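Local coordinates for protein reducing end xylose-releasing exo-oligoxylanase (Bacillus halodurans, PDB 1WU4) that hydrolyses xylooligosaccharides of three or more units, releasing xylose from the reducing end with inversion of anomeric configuration, at residues 16-21 and 26-31; 329-334 and 338-343; 345-350 and 366-371. The protein carries 1 engineered substitution. All coordinates share one frame; numbering follows the deposited sequence.

Contact 1. Residues 16-21 and 26-31; sequences NLFKEF and AEIQER. With NI (nickel (II) ion), chain B.
Ile28 reaches from helix 25-40 to the short helix 17-20 and sets its CD1 methyl among Asn16, Phe18 and Lys19. The chain of Ile28 is stretched from CA to CD1 (chi2 167°), which carries that methyl out to 3.5 Å from Phe18 CB and 3.4 Å from the backbone N of Lys19. Phe18 and Ile28 slant across each other; Ile28 CG2 lies oblique to the ring, 4.1 Å from Phe18 CD2. Asn16 approaches Ile28 from the opposite direction, its OD1 3.7 Å from Ile28 CD1. Its CG is trans to the backbone N (chi1 -176°), and the amide thereby folds over the first turn, where OD1 accepts from Lys19 N at 3.1 Å in a fairly straight bond (161°), the donor standing well above the carbonyl plane. This makes Asn16 the N-cap of helix 17-20, and the arrangement is a short N-capped helix packed against the longer helix that follows it in an (alpha/alpha)6 barrel protein, one isoleucine methyl lying against the capped turn. With an alanine at Asn16, the Lys19 amide would probably lose its side-chain acceptor and the flank of Ile28 CD1 would be left partly uncovered. The Phe18 ring continues inward and meets Trp348 edge-to-face, while Tyr23 and Ser373 pack on Ile28. Elsewhere on helix 25-40, Glu27 and Glu30, three residues apart, pinch the nickel ion: Glu27 OE2 binds at 2.0 Å and Glu30 OE1 at 1.9 Å. Glu27 bends beyond CB to get there, whereas Glu30 extends, and the metal presumably holds the two carboxylate oxygens together against their mutual repulsion.

Contact 2. Residues 329-334 and 338-343; sequences MGSLAS and PYAKAN
Ser331 and Ala340 bring the two backbones to 5.1 Å between their CA atoms. Ser331 lies in a short 3-10 turn that follows helix 320-329, and Ala340 is the first residue of helix 340-348; the turn belongs to the connection between these successive helices of the (alpha/alpha)6 barrel. Just before helix 340-348, Tyr339 O takes two bonds from Asn343: the backbone N at 3.0 Å and the side-chain ND2 at 2.9 Å. The second is almost linear (175°) and lies in the amide plane of Asn343, fixing how that group is turned. Both Ser331 and Ala340 direct their side chains toward each other. Ser331 OG, trans to its own carbonyl carbon (chi1 -66°), lies 3.3 Å from Ala340 O, and its clear partner is Gln292 NE2 of helix 282-295. The Ala340 methyl settles 3.3 Å from Ser334 O, and Asn343 CB approaches Ser331 OG at 4.0 Å. Ser334 has its own hydroxyl tied to Asn289. Around the turn, helix 282-295 lies against it through Gln292 and Asn289, helix 265-278 meets Met329 and Ala333, and helix 358-372 meets Met329 and Leu332.

Contact 3. Residues 345-350 and 366-371; sequences DLFWNT and LFAMLA
The Phe347 ring points its far edge at helix 358-372. The backbone N of Met369 lies close to the ring plane at that edge, 3.9 Å from CE2, and the Ala368 methyl meets the ring obliquely, 3.6 Å from CZ. Met369 SD stands 5.0 Å from the ring centroid and 51° off its normal, a slanting Met-aromatic contact in which CE2 is the nearest ring atom, 4.1 Å away. Tyr365 adds an edge-to-face partner, and Ala325 and Ala328 of helix 320-329 also touch the ring. Phe347 holds CG trans to its backbone N (chi1 177°), which sends the ring out toward helix 358-372, while the bend of Met369 at its second torsion (63°) turns its sulfur toward Phe347 CE2. The small side chain of Ala368 is consistent with the close approach of CZ. Trp348 turns its indole to another set of partners: Tyr23 stacks on it and Arg31 makes a cation-pi contact. Where helix 340-348 ends, Thr350 OG1 gives a hydrogen bond of 2.7 Å to Leu346 O, tying the departing chain back to the last turn. Two consecutive helices packed together through an aromatic ring, an alanine and a methionine are in keeping with the all-helical (alpha/alpha)6 barrel of glycoside hydrolase family 8.

Along the chain the contacts follow one another: contact 1 closes before contact 2 opens, and contact 2 before contact 3. Their centres form a compact triangle on one side of the chain's centre. The centres of contact 1 and contact 2 are about 15 Å apart, those of contact 1 and contact 3 about 10 Å, and those of contact 2 and contact 3 about 11 Å. Helix 340-348 serves both contacts 2 and 3. Leu17 packs on Ser331, Met329 on Ala368 and Arg31 on Met369, so each pair of contacts touches. N-terminal helices 17-20 and 25-40 thereby meet C-terminal helices 340-348 and 358-372, away from the probable catalytic residues Glu70 and Asp263.

Contact 1. Residues 16-21 and 26-31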
loop_
_atom_site.group_PDB
_atom_site.type_symbol
_atom_site.label_atom_id
_atom_site.label_comp_id
_atom_site.label_asym_id
_atom_site.label_seq_id
_atom_site.Cartn_x
_atom_site.Cartn_y
_atom_site.Cartn_z
ATOM N N ASN A 16 19.248 -0.438 4.913
ATOM C CA ASN A 16 19.437 0.207 3.621
ATOM C C ASN A 16 19.940 -0.955 2.773
ATOM O O ASN A 16 21.149 -1.192 2.675
ATOM C CB ASN A 16 20.510 1.294 3.702
ATOM C CG ASN A 16 20.664 2.055 2.399
ATOM O OD1 ASN A 16 20.329 1.547 1.327
ATOM N ND2 ASN A 16 21.188 3.272 2.482
ATOM N N LEU A 17 19.012 -1.695 2.181
ATOM C CA LEU A 17 19.385 -2.854 1.391
ATOM C C LEU A 17 20.199 -2.485 0.160
ATOM O O LEU A 17 21.072 -3.244 -0.248
ATOM C CB LEU A 17 18.140 -3.660 1.004
ATOM C CG LEU A 17 18.399 -5.083 0.491
ATOM C CD1 LEU A 17 19.320 -5.841 1.447
ATOM C CD2 LEU A 17 17.070 -5.809 0.340
ATOM N N PHE A 18 19.924 -1.329 -0.440
ATOM C CA PHE A 18 20.707 -0.912 -1.599
ATOM C C PHE A 18 22.179 -0.849 -1.189
ATOM O O PHE A 18 23.060 -1.348 -1.893
ATOM C CB PHE A 18 20.301 0.488 -2.088
ATOM C CG PHE A 18 19.012 0.535 -2.862
ATOM C CD1 PHE A 18 18.795 -0.299 -3.954
ATOM C CD2 PHE A 18 18.044 1.480 -2.541
ATOM C CE1 PHE A 18 17.629 -0.188 -4.718
ATOM C CE2 PHE A 18 16.879 1.601 -3.296
ATOM C CZ PHE A 18 16.670 0.769 -4.386
ATOM N N LYS A 19 22.440 -0.219 -0.048
ATOM C CA LYS A 19 23.803 -0.065 0.446
ATOM C C LYS A 19 24.443 -1.410 0.766
ATOM O O LYS A 19 25.604 -1.651 0.430
ATOM C CB LYS A 19 23.809 0.827 1.689
ATOM C CG LYS A 19 25.191 1.105 2.260
ATOM C CD LYS A 19 25.106 2.067 3.435
ATOM C CE LYS A 19 26.471 2.308 4.056
ATOM N NZ LYS A 19 27.049 1.055 4.614
ATOM N N GLU A 20 23.684 -2.289 1.412
ATOM C CA GLU A 20 24.204 -3.600 1.764
ATOM C C GLU A 20 24.520 -4.420 0.517
ATOM O O GLU A 20 25.367 -5.317 0.554
ATOM C CB GLU A 20 23.207 -4.337 2.665
ATOM C CG GLU A 20 23.082 -3.700 4.046
ATOM C CD GLU A 20 22.201 -4.486 5.001
ATOM O OE1 GLU A 20 22.087 -4.069 6.174
ATOM O OE2 GLU A 20 21.625 -5.515 4.585
ATOM N N PHE A 21 23.856 -4.101 -0.591
ATOM C CA PHE A 21 24.086 -4.805 -1.846
ATOM C C PHE A 21 25.119 -4.133 -2.754
ATOM O O PHE A 21 25.223 -4.466 -3.935
ATOM C CB PHE A 21 22.767 -5.007 -2.607
ATOM C CG PHE A 21 21.915 -6.132 -2.070
ATOM C CD1 PHE A 21 22.434 -7.053 -1.159
ATOM C CD2 PHE A 21 20.600 -6.291 -2.499
ATOM C CE1 PHE A 21 21.656 -8.111 -0.689
ATOM C CE2 PHE A 21 19.815 -7.346 -2.035
ATOM C CZ PHE A 21 20.345 -8.256 -1.129
ATOM N N ALA A 26 25.881 7.946 -1.631
ATOM C CA ALA A 26 25.653 9.128 -2.454
ATOM C C ALA A 26 24.693 8.858 -3.608
ATOM O O ALA A 26 23.763 9.633 -3.844
ATOM C CB ALA A 26 26.983 9.651 -2.992
ATOM N N GLU A 27 24.913 7.764 -4.330
ATOM C CA GLU A 27 24.044 7.438 -5.452
ATOM C C GLU A 27 22.641 7.046 -4.997
ATOM O O GLU A 27 21.661 7.317 -5.691
ATOM C CB GLU A 27 24.677 6.336 -6.307
ATOM C CG GLU A 27 25.892 6.823 -7.103
ATOM C CD GLU A 27 25.550 7.966 -8.051
ATOM O OE1 GLU A 27 24.685 7.776 -8.930
ATOM O OE2 GLU A 27 26.143 9.057 -7.920
ATOM N N ILE A 28 22.542 6.416 -3.828
ATOM C CA ILE A 28 21.244 6.029 -3.289
ATOM C C ILE A 28 20.468 7.299 -2.934
ATOM O O ILE A 28 19.298 7.439 -3.293
ATOM C CB ILE A 28 21.407 5.150 -2.029
ATOM C CG1 ILE A 28 22.043 3.813 -2.414
ATOM C CG2 ILE A 28 20.052 4.910 -1.368
ATOM C CD1 ILE A 28 22.536 3.001 -1.232
ATOM N N GLN A 29 21.122 8.223 -2.234
ATOM C CA GLN A 29 20.477 9.480 -1.857
ATOM C C GLN A 29 19.976 10.204 -3.101
ATOM O O GLN A 29 18.850 10.698 -3.139
ATOM C CB GLN A 29 21.457 10.390 -1.099
ATOM C CG GLN A 29 21.002 11.851 -1.017
ATOM C CD GLN A 29 21.938 12.739 -0.205
ATOM O OE1 GLN A 29 23.148 12.512 -0.149
ATOM N NE2 GLN A 29 21.377 13.774 0.412
ATOM N N GLU A 30 20.825 10.265 -4.118
ATOM C CA GLU A 30 20.485 10.933 -5.365
ATOM C C GLU A 30 19.303 10.272 -6.074
ATOM O O GLU A 30 18.401 10.950 -6.564
ATOM C CB GLU A 30 21.711 10.939 -6.284
ATOM C CG GLU A 30 21.468 11.486 -7.677
ATOM C CD GLU A 30 22.732 11.501 -8.515
ATOM O OE1 GLU A 30 23.584 10.607 -8.319
ATOM O OE2 GLU A 30 22.865 12.395 -9.374
ATOM N N ARG A 31 19.312 8.945 -6.117
ATOM C CA ARG A 31 18.262 8.192 -6.785
ATOM C C ARG A 31 16.908 8.343 -6.094
ATOM O O ARG A 31 15.879 8.484 -6.758
ATOM C CB ARG A 31 18.669 6.718 -6.864
ATOM C CG ARG A 31 17.744 5.843 -7.684
ATOM C CD ARG A 31 17.603 6.321 -9.127
ATOM N NE ARG A 31 16.796 5.371 -9.880
ATOM C CZ ARG A 31 17.252 4.217 -10.358
ATOM N NH1 ARG A 31 18.523 3.873 -10.184
ATOM N NH2 ARG A 31 16.422 3.382 -10.966
HETATM NI NI NI B . 25.350 10.445 -9.054
#

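Contact 2. Residues 329-334 and 338-343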
loop_
_atom_site.group_PDB
_atom_site.type_symbol
_atom_site.label_atom_id
_atom_site.label_comp_id
_atom_site.label_asym_id
_atom_site.label_seq_id
_atom_site.Cartn_x
_atom_site.Cartn_y
_atom_site.Cartn_z
ATOM N N MET A 329 11.239 -4.910 -3.567
ATOM C CA MET A 329 10.921 -4.512 -2.198
ATOM C C MET A 329 10.763 -5.764 -1.334
ATOM O O MET A 329 11.071 -5.755 -0.140
ATOM C CB MET A 329 9.636 -3.673 -2.175
ATOM C CG MET A 329 9.252 -3.130 -0.803
ATOM S SD MET A 329 8.163 -1.710 -0.988
ATOM C CE MET A 329 7.361 -1.686 0.622
ATOM N N GLY A 330 10.287 -6.840 -1.953
ATOM C CA GLY A 330 10.114 -8.090 -1.236
ATOM C C GLY A 330 11.417 -8.626 -0.674
ATOM O O GLY A 330 11.410 -9.378 0.299
ATOM N N SER A 331 12.536 -8.243 -1.282
ATOM C CA SER A 331 13.845 -8.703 -0.826
ATOM C C SER A 331 14.125 -8.367 0.639
ATOM O O SER A 331 14.976 -8.991 1.267
ATOM C CB SER A 331 14.951 -8.120 -1.707
ATOM O OG SER A 331 14.865 -8.624 -3.029
ATOM N N LEU A 332 13.415 -7.388 1.191
ATOM C CA LEU A 332 13.617 -7.026 2.592
ATOM C C LEU A 332 13.222 -8.185 3.509
ATOM O O LEU A 332 13.625 -8.229 4.671
ATOM C CB LEU A 332 12.802 -5.777 2.947
ATOM C CG LEU A 332 13.324 -4.454 2.377
ATOM C CD1 LEU A 332 12.261 -3.378 2.528
ATOM C CD2 LEU A 332 14.605 -4.049 3.091
ATOM N N ALA A 333 12.437 -9.121 2.980
ATOM C CA ALA A 333 11.997 -10.282 3.750
ATOM C C ALA A 333 12.872 -11.511 3.499
ATOM O O ALA A 333 12.648 -12.565 4.089
ATOM C CB ALA A 333 10.540 -10.603 3.431
ATOM N N SER A 334 13.861 -11.378 2.622
ATOM C CA SER A 334 14.770 -12.485 2.324
ATOM C C SER A 334 16.071 -11.887 1.803
ATOM O O SER A 334 16.452 -12.094 0.649
ATOM C CB SER A 334 14.161 -13.410 1.271
ATOM O OG SER A 334 14.909 -14.612 1.170
ATOM N N PRO A 338 18.399 -16.398 -2.699
ATOM C CA PRO A 338 19.180 -16.607 -3.922
ATOM C C PRO A 338 18.963 -15.582 -5.037
ATOM O O PRO A 338 19.843 -15.381 -5.873
ATOM C CB PRO A 338 18.790 -18.028 -4.340
ATOM C CG PRO A 338 17.409 -18.191 -3.781
ATOM C CD PRO A 338 17.523 -17.552 -2.426
ATOM N N TYR A 339 17.810 -14.921 -5.043
ATOM C CA TYR A 339 17.502 -13.943 -6.086
ATOM C C TYR A 339 17.326 -12.526 -5.555
ATOM O O TYR A 339 16.984 -11.618 -6.317
ATOM C CB TYR A 339 16.221 -14.357 -6.813
ATOM C CG TYR A 339 16.181 -15.829 -7.146
ATOM C CD1 TYR A 339 16.870 -16.337 -8.246
ATOM C CD2 TYR A 339 15.494 -16.723 -6.327
ATOM C CE1 TYR A 339 16.877 -17.708 -8.521
ATOM C CE2 TYR A 339 15.494 -18.089 -6.588
ATOM C CZ TYR A 339 16.188 -18.574 -7.686
ATOM O OH TYR A 339 16.199 -19.928 -7.937
ATOM N N ALA A 340 17.558 -12.330 -4.263
ATOM C CA ALA A 340 17.381 -11.014 -3.650
ATOM C C ALA A 340 18.193 -9.916 -4.329
ATOM O O ALA A 340 17.651 -8.874 -4.705
ATOM C CB ALA A 340 17.726 -11.082 -2.167
ATOM N N LYS A 341 19.492 -10.151 -4.475
ATOM C CA LYS A 341 20.399 -9.197 -5.107
ATOM C C LYS A 341 19.990 -8.916 -6.551
ATOM O O LYS A 341 19.951 -7.762 -6.986
ATOM C CB LYS A 341 21.824 -9.760 -5.074
ATOM C CG LYS A 341 22.893 -8.911 -5.750
ATOM C CD LYS A 341 23.254 -7.688 -4.933
ATOM C CE LYS A 341 24.587 -7.104 -5.389
ATOM N NZ LYS A 341 24.590 -6.759 -6.836
ATOM N N ALA A 342 19.678 -9.973 -7.293
ATOM C CA ALA A 342 19.281 -9.823 -8.685
ATOM C C ALA A 342 18.046 -8.943 -8.820
ATOM O O ALA A 342 17.968 -8.109 -9.719
ATOM C CB ALA A 342 19.025 -11.189 -9.315
ATOM N N ASN A 343 17.080 -9.120 -7.925
ATOM C CA ASN A 343 15.865 -8.319 -7.988
ATOM C C ASN A 343 16.130 -6.854 -7.684
ATOM O O ASN A 343 15.598 -5.971 -8.359
ATOM C CB ASN A 343 14.813 -8.887 -7.037
ATOM C CG ASN A 343 13.983 -9.967 -7.686
ATOM O OD1 ASN A 343 12.936 -9.691 -8.271
ATOM N ND2 ASN A 343 14.457 -11.208 -7.608
#

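Contact 3. Residues 345-350 and 366-371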
loop_
_atom_site.group_PDB
_atom_site.type_symbol
_atom_site.label_atom_id
_atom_site.label_comp_id
_atom_site.label_asym_id
_atom_site.label_seq_id
_atom_site.Cartn_x
_atom_site.Cartn_y
_atom_site.Cartn_z
ATOM N N ASP A 345 18.943 -5.328 -8.123
ATOM C CA ASP A 345 19.698 -4.798 -9.256
ATOM C C ASP A 345 18.774 -4.520 -10.439
ATOM O O ASP A 345 18.916 -3.504 -11.124
ATOM C CB ASP A 345 20.795 -5.772 -9.707
ATOM C CG ASP A 345 21.958 -5.843 -8.735
ATOM O OD1 ASP A 345 22.172 -4.880 -7.970
ATOM O OD2 ASP A 345 22.673 -6.866 -8.750
ATOM N N LEU A 346 17.827 -5.421 -10.683
ATOM C CA LEU A 346 16.893 -5.244 -11.788
ATOM C C LEU A 346 16.126 -3.941 -11.595
ATOM O O LEU A 346 15.976 -3.151 -12.525
ATOM C CB LEU A 346 15.912 -6.420 -11.858
ATOM C CG LEU A 346 14.851 -6.348 -12.964
ATOM C CD1 LEU A 346 15.529 -6.284 -14.327
ATOM C CD2 LEU A 346 13.932 -7.560 -12.878
ATOM N N PHE A 347 15.644 -3.725 -10.376
ATOM C CA PHE A 347 14.893 -2.521 -10.045
ATOM C C PHE A 347 15.756 -1.275 -10.245
ATOM O O PHE A 347 15.306 -0.286 -10.830
ATOM C CB PHE A 347 14.393 -2.619 -8.598
ATOM C CG PHE A 347 13.663 -1.397 -8.108
ATOM C CD1 PHE A 347 12.671 -0.794 -8.879
ATOM C CD2 PHE A 347 13.944 -0.870 -6.852
ATOM C CE1 PHE A 347 11.969 0.319 -8.401
ATOM C CE2 PHE A 347 13.249 0.239 -6.363
ATOM C CZ PHE A 347 12.259 0.832 -7.142
ATOM N N TRP A 348 17.000 -1.321 -9.780
ATOM C CA TRP A 348 17.891 -0.179 -9.941
ATOM C C TRP A 348 18.063 0.161 -11.420
ATOM O O TRP A 348 18.130 1.333 -11.797
ATOM C CB TRP A 348 19.258 -0.475 -9.313
ATOM C CG TRP A 348 20.184 0.708 -9.316
ATOM C CD1 TRP A 348 21.025 1.097 -10.320
ATOM C CD2 TRP A 348 20.334 1.673 -8.269
ATOM N NE1 TRP A 348 21.693 2.246 -9.960
ATOM C CE2 TRP A 348 21.287 2.621 -8.707
ATOM C CE3 TRP A 348 19.755 1.830 -7.002
ATOM C CZ2 TRP A 348 21.676 3.712 -7.921
ATOM C CZ3 TRP A 348 20.144 2.916 -6.220
ATOM C CH2 TRP A 348 21.096 3.843 -6.685
ATOM N N ASN A 349 18.112 -0.870 -12.256
ATOM C CA ASN A 349 18.295 -0.681 -13.688
ATOM C C ASN A 349 16.998 -0.476 -14.467
ATOM O O ASN A 349 16.993 -0.532 -15.696
ATOM C CB ASN A 349 19.070 -1.868 -14.260
ATOM C CG ASN A 349 20.481 -1.953 -13.709
ATOM O OD1 ASN A 349 20.913 -3.003 -13.232
ATOM N ND2 ASN A 349 21.208 -0.846 -13.776
ATOM N N THR A 350 15.905 -0.237 -13.749
ATOM C CA THR A 350 14.609 -0.007 -14.376
ATOM C C THR A 350 14.167 1.431 -14.118
ATOM O O THR A 350 13.927 1.813 -12.976
ATOM C CB THR A 350 13.527 -0.948 -13.804
ATOM O OG1 THR A 350 13.908 -2.311 -14.020
ATOM C CG2 THR A 350 12.185 -0.693 -14.480
ATOM N N LEU A 366 8.159 4.333 -6.080
ATOM C CA LEU A 366 8.630 5.199 -5.005
ATOM C C LEU A 366 8.612 4.487 -3.656
ATOM O O LEU A 366 9.533 4.653 -2.859
ATOM C CB LEU A 366 7.811 6.497 -4.935
ATOM C CG LEU A 366 8.224 7.477 -3.826
ATOM C CD1 LEU A 366 9.708 7.803 -3.931
ATOM C CD2 LEU A 366 7.400 8.750 -3.927
ATOM N N PHE A 367 7.573 3.700 -3.388
ATOM C CA PHE A 367 7.526 2.978 -2.121
ATOM C C PHE A 367 8.737 2.049 -2.001
ATOM O O PHE A 367 9.365 1.971 -0.947
ATOM C CB PHE A 367 6.237 2.161 -1.987
ATOM C CG PHE A 367 5.036 2.971 -1.576
ATOM C CD1 PHE A 367 5.128 3.936 -0.576
ATOM C CD2 PHE A 367 3.799 2.735 -2.163
ATOM C CE1 PHE A 367 4.004 4.654 -0.165
ATOM C CE2 PHE A 367 2.669 3.445 -1.760
ATOM C CZ PHE A 367 2.773 4.404 -0.759
ATOM N N ALA A 368 9.065 1.359 -3.089
ATOM C CA ALA A 368 10.208 0.450 -3.088
ATOM C C ALA A 368 11.524 1.211 -2.923
ATOM O O ALA A 368 12.443 0.736 -2.254
ATOM C CB ALA A 368 10.225 -0.362 -4.371
ATOM N N MET A 369 11.614 2.395 -3.524
ATOM C CA MET A 369 12.826 3.200 -3.412
ATOM C C MET A 369 13.002 3.637 -1.960
ATOM O O MET A 369 14.115 3.642 -1.433
ATOM C CB MET A 369 12.738 4.433 -4.314
ATOM C CG MET A 369 14.094 5.006 -4.699
ATOM S SD MET A 369 15.076 3.842 -5.688
ATOM C CE MET A 369 14.683 4.375 -7.332
ATOM N N LEU A 370 11.903 4.002 -1.310
ATOM C CA LEU A 370 11.967 4.422 0.082
ATOM C C LEU A 370 12.321 3.240 0.986
ATOM O O LEU A 370 13.221 3.338 1.816
ATOM C CB LEU A 370 10.629 5.022 0.528
ATOM C CG LEU A 370 10.233 6.365 -0.094
ATOM C CD1 LEU A 370 8.819 6.726 0.330
ATOM C CD2 LEU A 370 11.216 7.448 0.338
ATOM N N ALA A 371 11.622 2.122 0.817
ATOM C CA ALA A 371 11.870 0.952 1.653
ATOM C C ALA A 371 13.263 0.347 1.490
ATOM O O ALA A 371 13.930 0.029 2.478
ATOM C CB ALA A 371 10.804 -0.113 1.391
#